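Local atomic coordinates of Sso-CP2 metallo-carboxypetidase (Sulfolobus solfataricus, PDB entry 4MMO), a protein that probably hydrolyses peptide bonds as a zinc-dependent carboxypeptidase of the M20 family. Residues D2-L8 / I415-Y421; L155-V160 / K389-R393; F287-Y291 / P301-F305. One frame throughout, in Å; residues are numbered along the deposited sequence.

Contact 1. Residues D2-L8 / I415-Y421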
ATOM      1  N   ASP A   2     -33.123  33.496 -11.243  1.00 78.40           N
ATOM      2  CA  ASP A   2     -33.004  33.770 -12.671  1.00 72.84           C
ATOM      3  C   ASP A   2     -32.446  32.567 -13.426  1.00 63.87           C
ATOM      4  O   ASP A   2     -32.017  31.584 -12.821  1.00 52.31           O
ATOM      5  CB  ASP A   2     -32.135  35.012 -12.920  1.00 80.11           C
ATOM      6  CG  ASP A   2     -30.752  34.907 -12.296  1.00 80.10           C
ATOM      7  OD1 ASP A   2     -30.349  33.802 -11.880  1.00 79.39           O
ATOM      8  OD2 ASP A   2     -30.057  35.943 -12.230  1.00 86.61           O
ATOM      9  N   GLU A   3     -32.452  32.660 -14.752  1.00 46.44           N
ATOM     10  CA  GLU A   3     -32.013  31.569 -15.610  1.00 52.17           C
ATOM     11  C   GLU A   3     -30.552  31.180 -15.368  1.00 57.71           C
ATOM     12  O   GLU A   3     -30.184  30.015 -15.516  1.00 52.48           O
ATOM     13  CB  GLU A   3     -32.207  31.954 -17.077  1.00 49.85           C
ATOM     14  CG  GLU A   3     -32.018  30.803 -18.052  1.00 66.38           C
ATOM     15  CD  GLU A   3     -32.174  31.231 -19.499  1.00 80.78           C
ATOM     16  OE1 GLU A   3     -32.109  32.449 -19.774  1.00 87.88           O
ATOM     17  OE2 GLU A   3     -32.365  30.350 -20.362  1.00 72.49           O
ATOM     18  N   GLU A   4     -29.725  32.155 -15.002  1.00 45.76           N
ATOM     19  CA  GLU A   4     -28.301  31.911 -14.775  1.00 46.83           C
ATOM     20  C   GLU A   4     -28.095  30.904 -13.650  1.00 49.14           C
ATOM     21  O   GLU A   4     -27.312  29.962 -13.772  1.00 37.80           O
ATOM     22  CB  GLU A   4     -27.571  33.213 -14.426  1.00 47.21           C
ATOM     23  CG  GLU A   4     -27.367  34.170 -15.596  1.00 56.32           C
ATOM     24  CD  GLU A   4     -28.654  34.821 -16.074  1.00 78.79           C
ATOM     25  OE1 GLU A   4     -29.575  35.012 -15.250  1.00 81.13           O
ATOM     26  OE2 GLU A   4     -28.743  35.145 -17.278  1.00 84.61           O
ATOM     27  N   LEU A   5     -28.800  31.114 -12.548  1.00 49.72           N
ATOM     28  CA  LEU A   5     -28.653  30.254 -11.390  1.00 44.34           C
ATOM     29  C   LEU A   5     -29.362  28.923 -11.619  1.00 58.29           C
ATOM     30  O   LEU A   5     -28.808  27.861 -11.336  1.00 47.70           O
ATOM     31  CB  LEU A   5     -29.203  30.944 -10.143  1.00 46.20           C
ATOM     32  CG  LEU A   5     -29.100  30.146  -8.844  1.00 56.80           C
ATOM     33  CD1 LEU A   5     -27.662  29.754  -8.557  1.00 53.32           C
ATOM     34  CD2 LEU A   5     -29.672  30.941  -7.681  1.00 59.99           C
ATOM     35  N   TYR A   6     -30.579  28.984 -12.148  1.00 62.97           N
ATOM     36  CA  TYR A   6     -31.380  27.786 -12.362  1.00 47.96           C
ATOM     37  C   TYR A   6     -30.666  26.790 -13.265  1.00 48.96           C
ATOM     38  O   TYR A   6     -30.646  25.590 -12.984  1.00 44.91           O
ATOM     39  CB  TYR A   6     -32.739  28.146 -12.969  1.00 65.05           C
ATOM     40  CG  TYR A   6     -33.494  26.954 -13.521  1.00 84.14           C
ATOM     41  CD1 TYR A   6     -34.233  26.126 -12.684  1.00101.53           C
ATOM     42  CD2 TYR A   6     -33.465  26.656 -14.877  1.00 94.22           C
ATOM     43  CE1 TYR A   6     -34.922  25.035 -13.184  1.00103.83           C
ATOM     44  CE2 TYR A   6     -34.149  25.567 -15.385  1.00105.67           C
ATOM     45  CZ  TYR A   6     -34.876  24.761 -14.534  1.00110.48           C
ATOM     46  OH  TYR A   6     -35.560  23.678 -15.037  1.00115.24           O
ATOM     47  N   THR A   7     -30.073  27.287 -14.346  1.00 41.99           N
ATOM     48  CA  THR A   7     -29.411  26.408 -15.301  1.00 52.80           C
ATOM     49  C   THR A   7     -28.167  25.778 -14.681  1.00 40.70           C
ATOM     50  O   THR A   7     -27.856  24.615 -14.944  1.00 37.20           O
ATOM     51  CB  THR A   7     -29.045  27.155 -16.590  1.00 36.20           C
ATOM     52  OG1 THR A   7     -30.230  27.731 -17.147  1.00 47.95           O
ATOM     53  CG2 THR A   7     -28.423  26.206 -17.615  1.00 43.17           C
ATOM     54  N   LEU A   8     -27.464  26.538 -13.848  1.00 37.99           N
ATOM     55  CA  LEU A   8     -26.282  26.013 -13.175  1.00 34.39           C
ATOM     56  C   LEU A   8     -26.674  24.858 -12.256  1.00 36.99           C
ATOM     57  O   LEU A   8     -26.020  23.814 -12.258  1.00 42.56           O
ATOM     58  CB  LEU A   8     -25.564  27.113 -12.386  1.00 35.45           C
ATOM     59  CG  LEU A   8     -24.464  26.646 -11.428  1.00 38.86           C
ATOM     60  CD1 LEU A   8     -23.398  25.844 -12.163  1.00 34.38           C
ATOM     61  CD2 LEU A   8     -23.842  27.835 -10.712  1.00 45.05           C
ATOM     62  N   ILE A 415     -19.647  26.637  -4.117  1.00 38.98           N
ATOM     63  CA  ILE A 415     -19.280  27.990  -4.534  1.00 48.09           C
ATOM     64  C   ILE A 415     -20.291  29.008  -4.006  1.00 45.41           C
ATOM     65  O   ILE A 415     -21.489  28.727  -3.926  1.00 50.18           O
ATOM     66  CB  ILE A 415     -19.164  28.125  -6.075  1.00 32.08           C
ATOM     67  CG1 ILE A 415     -20.489  27.796  -6.769  1.00 42.17           C
ATOM     68  CG2 ILE A 415     -18.070  27.214  -6.602  1.00 49.54           C
ATOM     69  CD1 ILE A 415     -20.653  28.490  -8.088  1.00 46.63           C
ATOM     70  N   LYS A 416     -19.807  30.188  -3.637  1.00 50.47           N
ATOM     71  CA  LYS A 416     -20.692  31.278  -3.258  1.00 38.60           C
ATOM     72  C   LYS A 416     -21.469  31.716  -4.488  1.00 50.48           C
ATOM     73  O   LYS A 416     -20.895  31.901  -5.563  1.00 44.17           O
ATOM     74  CB  LYS A 416     -19.898  32.454  -2.690  1.00 57.40           C
ATOM     75  CG  LYS A 416     -19.226  32.168  -1.359  1.00 57.02           C
ATOM     76  CD  LYS A 416     -18.403  33.353  -0.886  1.00 69.77           C
ATOM     77  CE  LYS A 416     -17.487  32.968   0.265  1.00 89.93           C
ATOM     78  NZ  LYS A 416     -16.609  34.091   0.697  1.00 95.62           N
ATOM     79  N   ILE A 417     -22.780  31.864  -4.333  1.00 36.70           N
ATOM     80  CA  ILE A 417     -23.631  32.295  -5.430  1.00 46.39           C
ATOM     81  C   ILE A 417     -23.162  33.649  -5.966  1.00 49.70           C
ATOM     82  O   ILE A 417     -23.209  33.895  -7.170  1.00 46.96           O
ATOM     83  CB  ILE A 417     -25.117  32.342  -4.997  1.00 50.29           C
ATOM     84  CG1 ILE A 417     -25.628  30.912  -4.779  1.00 59.97           C
ATOM     85  CG2 ILE A 417     -25.972  33.070  -6.038  1.00 42.45           C
ATOM     86  CD1 ILE A 417     -27.086  30.798  -4.365  1.00 57.30           C
ATOM     87  N   ASP A 418     -22.693  34.515  -5.074  1.00 41.34           N
ATOM     88  CA  ASP A 418     -22.205  35.832  -5.475  1.00 40.28           C
ATOM     89  C   ASP A 418     -20.933  35.722  -6.316  1.00 40.71           C
ATOM     90  O   ASP A 418     -20.694  36.544  -7.204  1.00 60.64           O
ATOM     91  CB  ASP A 418     -21.944  36.713  -4.247  1.00 71.12           C
ATOM     92  CG  ASP A 418     -23.222  37.112  -3.524  1.00 97.65           C
ATOM     93  OD1 ASP A 418     -24.315  37.001  -4.120  1.00 95.47           O
ATOM     94  OD2 ASP A 418     -23.130  37.545  -2.356  1.00104.61           O
ATOM     95  N   ASP A 419     -20.119  34.705  -6.044  1.00 37.81           N
ATOM     96  CA  ASP A 419     -18.905  34.485  -6.823  1.00 52.83           C
ATOM     97  C   ASP A 419     -19.245  33.972  -8.217  1.00 42.90           C
ATOM     98  O   ASP A 419     -18.503  34.209  -9.170  1.00 41.66           O
ATOM     99  CB  ASP A 419     -17.963  33.513  -6.111  1.00 50.67           C
ATOM    100  CG  ASP A 419     -17.334  34.115  -4.871  1.00 58.67           C
ATOM    101  OD1 ASP A 419     -17.442  35.344  -4.683  1.00 70.25           O
ATOM    102  OD2 ASP A 419     -16.722  33.363  -4.088  1.00 56.49           O
ATOM    103  N   TYR A 420     -20.372  33.274  -8.334  1.00 41.61           N
ATOM    104  CA  TYR A 420     -20.826  32.786  -9.630  1.00 38.64           C
ATOM    105  C   TYR A 420     -21.216  33.965 -10.510  1.00 37.87           C
ATOM    106  O   TYR A 420     -20.903  33.997 -11.700  1.00 41.24           O
ATOM    107  CB  TYR A 420     -22.015  31.834  -9.466  1.00 36.32           C
ATOM    108  CG  TYR A 420     -22.667  31.434 -10.769  1.00 34.43           C
ATOM    109  CD1 TYR A 420     -21.925  30.844 -11.787  1.00 31.25           C
ATOM    110  CD2 TYR A 420     -24.024  31.636 -10.980  1.00 36.32           C
ATOM    111  CE1 TYR A 420     -22.519  30.474 -12.983  1.00 30.57           C
ATOM    112  CE2 TYR A 420     -24.625  31.266 -12.172  1.00 40.94           C
ATOM    113  CZ  TYR A 420     -23.869  30.682 -13.168  1.00 40.78           C
ATOM    114  OH  TYR A 420     -24.462  30.312 -14.354  1.00 43.43           O
ATOM    115  N   TYR A 421     -21.897  34.936  -9.913  1.00 35.36           N
ATOM    116  CA  TYR A 421     -22.329  36.124 -10.643  1.00 43.90           C
ATOM    117  C   TYR A 421     -21.152  37.024 -11.006  1.00 44.94           C
ATOM    118  O   TYR A 421     -21.142  37.626 -12.077  1.00 41.36           O
ATOM    119  CB  TYR A 421     -23.375  36.903  -9.840  1.00 41.44           C
ATOM    120  CG  TYR A 421     -24.711  36.201  -9.771  1.00 55.12           C
ATOM    121  CD1 TYR A 421     -25.411  35.889 -10.929  1.00 57.14           C
ATOM    122  CD2 TYR A 421     -25.274  35.850  -8.553  1.00 68.70           C
ATOM    123  CE1 TYR A 421     -26.628  35.246 -10.877  1.00 57.38           C
ATOM    124  CE2 TYR A 421     -26.495  35.205  -8.491  1.00 71.24           C
ATOM    125  CZ  TYR A 421     -27.166  34.906  -9.656  1.00 58.69           C
ATOM    126  OH  TYR A 421     -28.384  34.265  -9.603  1.00 54.27           O
TER
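Tyr-420 OH donates to the backbone oxygen Glu-4 O at 2.9 Å, and Tyr-421 OH donates to the carboxylate oxygen Asp-2 OD1 at 3.0 Å. The first hydroxyl stands above the carbonyl plane, off the lone pairs. The second meets Asp-2 OD1 on its syn side, where the backbone N of Leu-5 also arrives, 3.2 Å from Asp-2 OD1 and from the opposite face of the carboxylate plane. Asp-2 is thus the N-cap of its own helix and an acceptor for a second, and this double grip probably fixes its rotation. Leu-5 CB lies 3.5 Å from Tyr-421 OH, the two side chains crossing at about a right angle.

With CG anti to the backbone N (chi1 172°), the Tyr-420 ring reaches across to the first helix and sets Glu-4 O at its edge. Over one face comes Leu-8 CD2, 3.5 Å from the ring centroid and almost exactly on the ring normal, a CH-pi contact. Replacing Tyr-420 by alanine would probably leave Glu-4 O without its hydroxyl donor and Leu-8 CD2 without the ring beneath it. Beyond the ring, Leu-8 CD2 touches Ile-415 CD1 at 4.2 Å, and Leu-5 CD2 touches Ile-417 CD1, methyl to methyl. The side chain of Ile-415 lies about 8 Å from that of the zinc ligand Asp-104.

The axes of the two short helical segments stay 11.2 Å apart at 113°. Ile-97 of strand 96-98 touches Leu-5, Leu-8 and Ile-417, while Phe-114 of helix 102-121 packs on Glu-4 and Tyr-420, and His-118 bonds the Glu-4 carboxylate. Strand 96-98 and helix 102-121 thus border the place where the N-terminal helix meets the start of helix 417-433.

Contact 2. Residues L155-V160 / K389-R393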
ATOM      1  N   LEU A 155      -9.813  24.195 -35.115  1.00 38.19           N
ATOM      2  CA  LEU A 155      -9.645  24.781 -33.790  1.00 37.98           C
ATOM      3  C   LEU A 155      -8.760  26.022 -33.782  1.00 35.82           C
ATOM      4  O   LEU A 155      -8.441  26.546 -32.714  1.00 39.26           O
ATOM      5  CB  LEU A 155      -9.056  23.740 -32.839  1.00 46.02           C
ATOM      6  CG  LEU A 155      -9.959  22.542 -32.554  1.00 37.37           C
ATOM      7  CD1 LEU A 155      -9.192  21.490 -31.767  1.00 42.68           C
ATOM      8  CD2 LEU A 155     -11.206  22.980 -31.803  1.00 36.75           C
ATOM      9  N   LYS A 156      -8.365  26.489 -34.962  1.00 30.42           N
ATOM     10  CA  LYS A 156      -7.488  27.650 -35.063  1.00 50.15           C
ATOM     11  C   LYS A 156      -8.078  28.850 -34.333  1.00 43.16           C
ATOM     12  O   LYS A 156      -9.251  29.180 -34.503  1.00 45.56           O
ATOM     13  CB  LYS A 156      -7.231  28.019 -36.524  1.00 35.83           C
ATOM     14  CG  LYS A 156      -6.280  29.197 -36.689  1.00 58.83           C
ATOM     15  CD  LYS A 156      -6.100  29.587 -38.145  1.00 67.02           C
ATOM     16  CE  LYS A 156      -5.064  30.692 -38.291  1.00 70.06           C
ATOM     17  NZ  LYS A 156      -4.781  31.004 -39.717  1.00 80.70           N
ATOM     18  N   ALA A 157      -7.252  29.490 -33.514  1.00 37.63           N
ATOM     19  CA  ALA A 157      -7.659  30.676 -32.774  1.00 34.47           C
ATOM     20  C   ALA A 157      -6.419  31.495 -32.444  1.00 34.73           C
ATOM     21  O   ALA A 157      -5.311  30.962 -32.443  1.00 34.83           O
ATOM     22  CB  ALA A 157      -8.388  30.280 -31.507  1.00 25.11           C
ATOM     23  N   ASP A 158      -6.606  32.783 -32.165  1.00 30.98           N
ATOM     24  CA  ASP A 158      -5.488  33.670 -31.850  1.00 39.79           C
ATOM     25  C   ASP A 158      -5.074  33.542 -30.394  1.00 42.81           C
ATOM     26  O   ASP A 158      -3.937  33.836 -30.037  1.00 33.84           O
ATOM     27  CB  ASP A 158      -5.856  35.121 -32.154  1.00 32.35           C
ATOM     28  CG  ASP A 158      -6.379  35.295 -33.560  1.00 36.97           C
ATOM     29  OD1 ASP A 158      -5.592  35.112 -34.512  1.00 56.14           O
ATOM     30  OD2 ASP A 158      -7.579  35.603 -33.714  1.00 42.36           O
ATOM     31  N   SER A 159      -6.003  33.111 -29.549  1.00 35.28           N
ATOM     32  CA  SER A 159      -5.700  32.924 -28.138  1.00 36.63           C
ATOM     33  C   SER A 159      -6.611  31.873 -27.530  1.00 41.97           C
ATOM     34  O   SER A 159      -7.632  31.508 -28.111  1.00 31.38           O
ATOM     35  CB  SER A 159      -5.846  34.241 -27.376  1.00 33.66           C
ATOM     36  OG  SER A 159      -7.184  34.700 -27.408  1.00 46.46           O
ATOM     37  N   VAL A 160      -6.228  31.396 -26.352  1.00 34.99           N
ATOM     38  CA  VAL A 160      -6.984  30.374 -25.660  1.00 34.91           C
ATOM     39  C   VAL A 160      -7.036  30.659 -24.168  1.00 35.68           C
ATOM     40  O   VAL A 160      -6.048  31.094 -23.576  1.00 26.99           O
ATOM     41  CB  VAL A 160      -6.372  28.971 -25.899  1.00 46.57           C
ATOM     42  CG1 VAL A 160      -4.895  28.951 -25.518  1.00 40.58           C
ATOM     43  CG2 VAL A 160      -7.140  27.903 -25.134  1.00 35.44           C
ATOM     44  N   LYS A 389       0.644  21.820 -29.631  1.00 40.40           N
ATOM     45  CA  LYS A 389       0.075  21.094 -30.760  1.00 43.73           C
ATOM     46  C   LYS A 389      -0.765  22.012 -31.647  1.00 46.06           C
ATOM     47  O   LYS A 389      -0.687  21.931 -32.870  1.00 59.52           O
ATOM     48  CB  LYS A 389      -0.739  19.891 -30.284  1.00 35.11           C
ATOM     49  CG  LYS A 389      -0.025  19.038 -29.249  1.00 38.88           C
ATOM     50  CD  LYS A 389       1.313  18.521 -29.765  1.00 46.82           C
ATOM     51  CE  LYS A 389       1.982  17.606 -28.749  1.00 53.63           C
ATOM     52  NZ  LYS A 389       3.177  16.911 -29.307  1.00 55.48           N
ATOM     53  N   LEU A 390      -1.555  22.889 -31.032  1.00 51.94           N
ATOM     54  CA  LEU A 390      -2.350  23.859 -31.786  1.00 40.77           C
ATOM     55  C   LEU A 390      -1.572  25.144 -32.051  1.00 44.08           C
ATOM     56  O   LEU A 390      -2.014  25.998 -32.820  1.00 49.47           O
ATOM     57  CB  LEU A 390      -3.653  24.191 -31.052  1.00 39.20           C
ATOM     58  CG  LEU A 390      -4.864  23.290 -31.300  1.00 52.13           C
ATOM     59  CD1 LEU A 390      -6.045  23.797 -30.490  1.00 49.18           C
ATOM     60  CD2 LEU A 390      -5.235  23.221 -32.775  1.00 47.90           C
ATOM     61  N   GLY A 391      -0.422  25.286 -31.403  1.00 41.93           N
ATOM     62  CA  GLY A 391       0.443  26.425 -31.644  1.00 41.83           C
ATOM     63  C   GLY A 391      -0.131  27.748 -31.173  1.00 46.69           C
ATOM     64  O   GLY A 391       0.183  28.791 -31.744  1.00 45.49           O
ATOM     65  N   ILE A 392      -0.968  27.714 -30.138  1.00 41.67           N
ATOM     66  CA  ILE A 392      -1.538  28.939 -29.578  1.00 35.80           C
ATOM     67  C   ILE A 392      -0.717  29.415 -28.385  1.00 47.44           C
ATOM     68  O   ILE A 392      -0.925  28.980 -27.252  1.00 45.20           O
ATOM     69  CB  ILE A 392      -3.006  28.755 -29.155  1.00 41.78           C
ATOM     70  CG1 ILE A 392      -3.830  28.214 -30.328  1.00 42.07           C
ATOM     71  CG2 ILE A 392      -3.579  30.084 -28.669  1.00 32.01           C
ATOM     72  CD1 ILE A 392      -5.283  27.938 -29.993  1.00 38.54           C
ATOM     73  N   ARG A 393       0.203  30.332 -28.657  1.00 48.17           N
ATOM     74  CA  ARG A 393       1.148  30.827 -27.665  1.00 51.99           C
ATOM     75  C   ARG A 393       0.449  31.677 -26.607  1.00 37.73           C
ATOM     76  O   ARG A 393       0.827  31.669 -25.435  1.00 33.48           O
ATOM     77  CB  ARG A 393       2.231  31.654 -28.368  1.00 40.73           C
ATOM     78  CG  ARG A 393       3.520  31.824 -27.579  1.00 87.06           C
ATOM     79  CD  ARG A 393       4.563  32.603 -28.378  1.00 87.06           C
TER
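Ile-392 fills the bend between Ala-157 and Val-160, and every link across the two segments is apolar or van der Waals; none is a hydrogen bond. Among side chains, Ile-392 CG2 lies 3.6 Å from Val-160 CG1, while at the other end of the isoleucine CD1 comes to 4.2 Å from Ala-157 CB. The torsions explain this division: CG2 is anti to the backbone N and CG1 beside it (chi1 -54°), and the fully extended chi2 carries CD1 on to the alanine.

A second apolar pair lies alongside. Both methyls of Leu-390 straddle the CB of Leu-155, with Leu-390 CD1 3.8 Å from Leu-155 CB, and the two side chains meet roughly at right angles.

Contacts of side chain with backbone complete the fit. Ile-392 CG2 rests 3.6 Å from Ser-159 CA, and Ile-392 CG1 passes 3.8 Å from Ala-157 O. The polar side chains of 155-160 have partners beyond the contact: Ser-159 OG bonds Tyr-434, and Asp-158 OD2 takes the backbone N of Thr-65.

Gly-391, with positive phi, turns the chain away after helix 383-389, and the chain then enters strand 395-396, whose Val-396 bonds the backbone of Val-160. This is the parallel edge of the mixed sheet in an alpha/beta metallopeptidase domain; strand 159-161 leads directly toward the zinc ligand Glu-163.

Contact 3. Residues F287-Y291 / P301-F305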
ATOM      1  N   PHE A 287       2.142   2.447  -2.716  1.00 28.27           N
ATOM      2  CA  PHE A 287       2.969   1.257  -2.671  1.00 35.38           C
ATOM      3  C   PHE A 287       2.190   0.185  -1.922  1.00 41.30           C
ATOM      4  O   PHE A 287       1.812   0.373  -0.765  1.00 53.35           O
ATOM      5  CB  PHE A 287       4.298   1.554  -1.976  1.00 30.52           C
ATOM      6  CG  PHE A 287       5.261   0.395  -1.977  1.00 45.40           C
ATOM      7  CD1 PHE A 287       6.288   0.326  -2.903  1.00 61.44           C
ATOM      8  CD2 PHE A 287       5.142  -0.619  -1.048  1.00 73.91           C
ATOM      9  CE1 PHE A 287       7.173  -0.738  -2.900  1.00 55.15           C
ATOM     10  CE2 PHE A 287       6.023  -1.679  -1.043  1.00 75.51           C
ATOM     11  CZ  PHE A 287       7.037  -1.738  -1.970  1.00 45.23           C
ATOM     12  N   GLU A 288       1.928  -0.922  -2.608  1.00 40.61           N
ATOM     13  CA  GLU A 288       1.192  -2.041  -2.038  1.00 54.26           C
ATOM     14  C   GLU A 288       1.999  -3.313  -2.197  1.00 41.97           C
ATOM     15  O   GLU A 288       2.560  -3.578  -3.259  1.00 45.87           O
ATOM     16  CB  GLU A 288      -0.153  -2.210  -2.746  1.00 61.82           C
ATOM     17  CG  GLU A 288      -0.979  -3.408  -2.286  1.00 79.10           C
ATOM     18  CD  GLU A 288      -1.521  -3.242  -0.879  1.00101.26           C
ATOM     19  OE1 GLU A 288      -1.885  -2.104  -0.510  1.00105.97           O
ATOM     20  OE2 GLU A 288      -1.583  -4.249  -0.139  1.00111.27           O
ATOM     21  N   CYS A 289       2.048  -4.101  -1.134  1.00 48.33           N
ATOM     22  CA  CYS A 289       2.684  -5.405  -1.195  1.00 46.04           C
ATOM     23  C   CYS A 289       2.328  -6.254   0.010  1.00 48.10           C
ATOM     24  O   CYS A 289       2.240  -5.755   1.131  1.00 50.02           O
ATOM     25  CB  CYS A 289       4.198  -5.262  -1.268  1.00 45.36           C
ATOM     26  SG  CYS A 289       5.011  -6.858  -1.378  1.00 75.48           S
ATOM     27  N   GLY A 290       2.131  -7.545  -0.233  1.00 47.63           N
ATOM     28  CA  GLY A 290       1.908  -8.497   0.834  1.00 43.46           C
ATOM     29  C   GLY A 290       0.681  -8.203   1.669  1.00 57.70           C
ATOM     30  O   GLY A 290      -0.248  -7.530   1.224  1.00 46.76           O
ATOM     31  N   TYR A 291       0.698  -8.704   2.899  1.00 61.02           N
ATOM     32  CA  TYR A 291      -0.471  -8.665   3.765  1.00 74.78           C
ATOM     33  C   TYR A 291      -0.643  -7.340   4.492  1.00 76.05           C
ATOM     34  O   TYR A 291       0.280  -6.838   5.131  1.00 67.82           O
ATOM     35  CB  TYR A 291      -0.398  -9.795   4.790  1.00 66.64           C
ATOM     36  CG  TYR A 291      -1.475  -9.719   5.844  1.00 73.55           C
ATOM     37  CD1 TYR A 291      -2.781 -10.092   5.558  1.00 86.72           C
ATOM     38  CD2 TYR A 291      -1.186  -9.273   7.128  1.00 70.54           C
ATOM     39  CE1 TYR A 291      -3.772 -10.026   6.521  1.00 91.60           C
ATOM     40  CE2 TYR A 291      -2.166  -9.207   8.100  1.00 73.80           C
ATOM     41  CZ  TYR A 291      -3.459  -9.583   7.791  1.00 84.60           C
ATOM     42  OH  TYR A 291      -4.441  -9.514   8.755  1.00 68.34           O
ATOM     43  N   PRO A 301       5.469 -12.205  -0.047  1.00 33.98           N
ATOM     44  CA  PRO A 301       4.493 -11.955  -1.113  1.00 40.16           C
ATOM     45  C   PRO A 301       5.116 -12.206  -2.476  1.00 32.96           C
ATOM     46  O   PRO A 301       6.338 -12.130  -2.599  1.00 39.18           O
ATOM     47  CB  PRO A 301       4.148 -10.469  -0.940  1.00 45.40           C
ATOM     48  CG  PRO A 301       4.677 -10.094   0.424  1.00 43.53           C
ATOM     49  CD  PRO A 301       5.883 -10.949   0.603  1.00 33.77           C
ATOM     50  N   HIS A 302       4.301 -12.512  -3.480  1.00 41.27           N
ATOM     51  CA  HIS A 302       4.831 -12.799  -4.810  1.00 48.00           C
ATOM     52  C   HIS A 302       4.745 -11.568  -5.705  1.00 39.90           C
ATOM     53  O   HIS A 302       5.379 -11.515  -6.759  1.00 44.66           O
ATOM     54  CB  HIS A 302       4.097 -13.989  -5.444  1.00 46.88           C
ATOM     55  CG  HIS A 302       2.676 -13.705  -5.811  1.00 49.05           C
ATOM     56  ND1 HIS A 302       2.315 -13.167  -7.028  1.00 72.41           N
ATOM     57  CD2 HIS A 302       1.522 -13.891  -5.126  1.00 49.15           C
ATOM     58  CE1 HIS A 302       1.002 -13.031  -7.076  1.00 74.08           C
ATOM     59  NE2 HIS A 302       0.497 -13.463  -5.933  1.00 66.34           N
ATOM     60  N   ARG A 303       3.982 -10.575  -5.262  1.00 49.81           N
ATOM     61  CA  ARG A 303       3.704  -9.396  -6.070  1.00 42.31           C
ATOM     62  C   ARG A 303       3.870  -8.107  -5.266  1.00 48.76           C
ATOM     63  O   ARG A 303       3.518  -8.047  -4.088  1.00 42.57           O
ATOM     64  CB  ARG A 303       2.278  -9.492  -6.618  1.00 44.58           C
ATOM     65  CG  ARG A 303       1.980  -8.593  -7.801  1.00 65.65           C
ATOM     66  CD  ARG A 303       0.632  -8.953  -8.412  1.00 85.40           C
ATOM     67  NE  ARG A 303       0.179  -7.965  -9.388  1.00100.66           N
ATOM     68  CZ  ARG A 303       0.406  -8.022 -10.699  1.00104.69           C
ATOM     69  NH1 ARG A 303       1.092  -9.027 -11.231  1.00 98.55           N
ATOM     70  NH2 ARG A 303      -0.059  -7.061 -11.486  1.00106.13           N
ATOM     71  N   ALA A 304       4.410  -7.082  -5.919  1.00 44.79           N
ATOM     72  CA  ALA A 304       4.527  -5.749  -5.340  1.00 42.29           C
ATOM     73  C   ALA A 304       4.386  -4.720  -6.451  1.00 44.44           C
ATOM     74  O   ALA A 304       4.939  -4.897  -7.534  1.00 41.22           O
ATOM     75  CB  ALA A 304       5.872  -5.579  -4.652  1.00 43.08           C
ATOM     76  N   PHE A 305       3.642  -3.650  -6.191  1.00 38.05           N
ATOM     77  CA  PHE A 305       3.555  -2.558  -7.154  1.00 58.44           C
ATOM     78  C   PHE A 305       3.553  -1.184  -6.496  1.00 57.92           C
ATOM     79  O   PHE A 305       3.173  -1.030  -5.332  1.00 44.03           O
ATOM     80  CB  PHE A 305       2.335  -2.720  -8.071  1.00 69.29           C
ATOM     81  CG  PHE A 305       1.020  -2.709  -7.351  1.00 56.94           C
ATOM     82  CD1 PHE A 305       0.507  -3.872  -6.801  1.00 78.31           C
ATOM     83  CD2 PHE A 305       0.287  -1.541  -7.240  1.00 66.25           C
ATOM     84  CE1 PHE A 305      -0.709  -3.866  -6.142  1.00 90.89           C
ATOM     85  CE2 PHE A 305      -0.929  -1.528  -6.583  1.00 78.51           C
ATOM     86  CZ  PHE A 305      -1.428  -2.693  -6.034  1.00 89.10           C
TER
HETATM   87  O   HOH W   1       1.084  -8.296  -2.928  1.00 41.06           O
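Phe-305 O is approached by two groups of the facing strand: Glu-288 N donates to it, at 3.0 Å between Glu-288 N and Phe-305 O, the N-H...O angle being nearly straight (171°), and the CA-H of Phe-287 adds a weaker contact. The return bond runs from Phe-305 N to Glu-288 O at 3.1 Å, making Glu-288 and Phe-305 a hydrogen-bonded pair of an antiparallel hairpin. Further along, the strands part and a water takes over, accepting from Gly-290 N and donating to Arg-303 O, which it meets at 2.7 Å.

On one face of the sheet, Phe-305 CG sits between the backbone N and the carbonyl carbon (chi1 61°), which lays the ring alongside Glu-288. Glu-288 CB then lies over the ring face but off-centre, toward CZ and CE1, 4.0 Å from the Phe-305 centroid, a CH-pi contact. Cys-289 and Ala-304 occupy the other face, with Cys-289 SG 3.6 Å from Ala-304 CB; the same sulfur touches the ring of Pro-301. Proline also presses on the neighbouring backbone, Pro-301 CG being 3.2 Å from Gly-290 CA. The positive phi of Gly-290 by itself favours glycine.

The disulfide of Cys-289 with Cys-208 ties this strand to helix 207-218, which packs on Phe-287 too. Strand 178-190 supplies Asp-190 for a salt bridge with Arg-303. Residues 287-290 pair antiparallel with a strand of the second subunit, where Phe-287 meets its counterpart Phe-287, so the sheet continues from one subunit into the other, in keeping with the family's dimerisation region.

Overall arrangement
Three levels of closure appear along one chain. Contact 1 joins the N-terminal helix to helix 417-433, contact 2 brings 155-160 to 389-393 within that span, and contact 3 closes a local hairpin within the span of contact 2. Contacts 1 and 2, with centres about 30 Å apart, belong to the zinc-binding part of the protein, the second at the edge of its mixed sheet. Contact 3 lies about 48 Å and 45 Å from them, centre to centre, across the chain's centre, in a separate antiparallel sheet. The dimerisation region is thus inserted between two sequence parts of the metallopeptidase domain; contacts 1 and 2 are two of the places where its distant sequence parts meet.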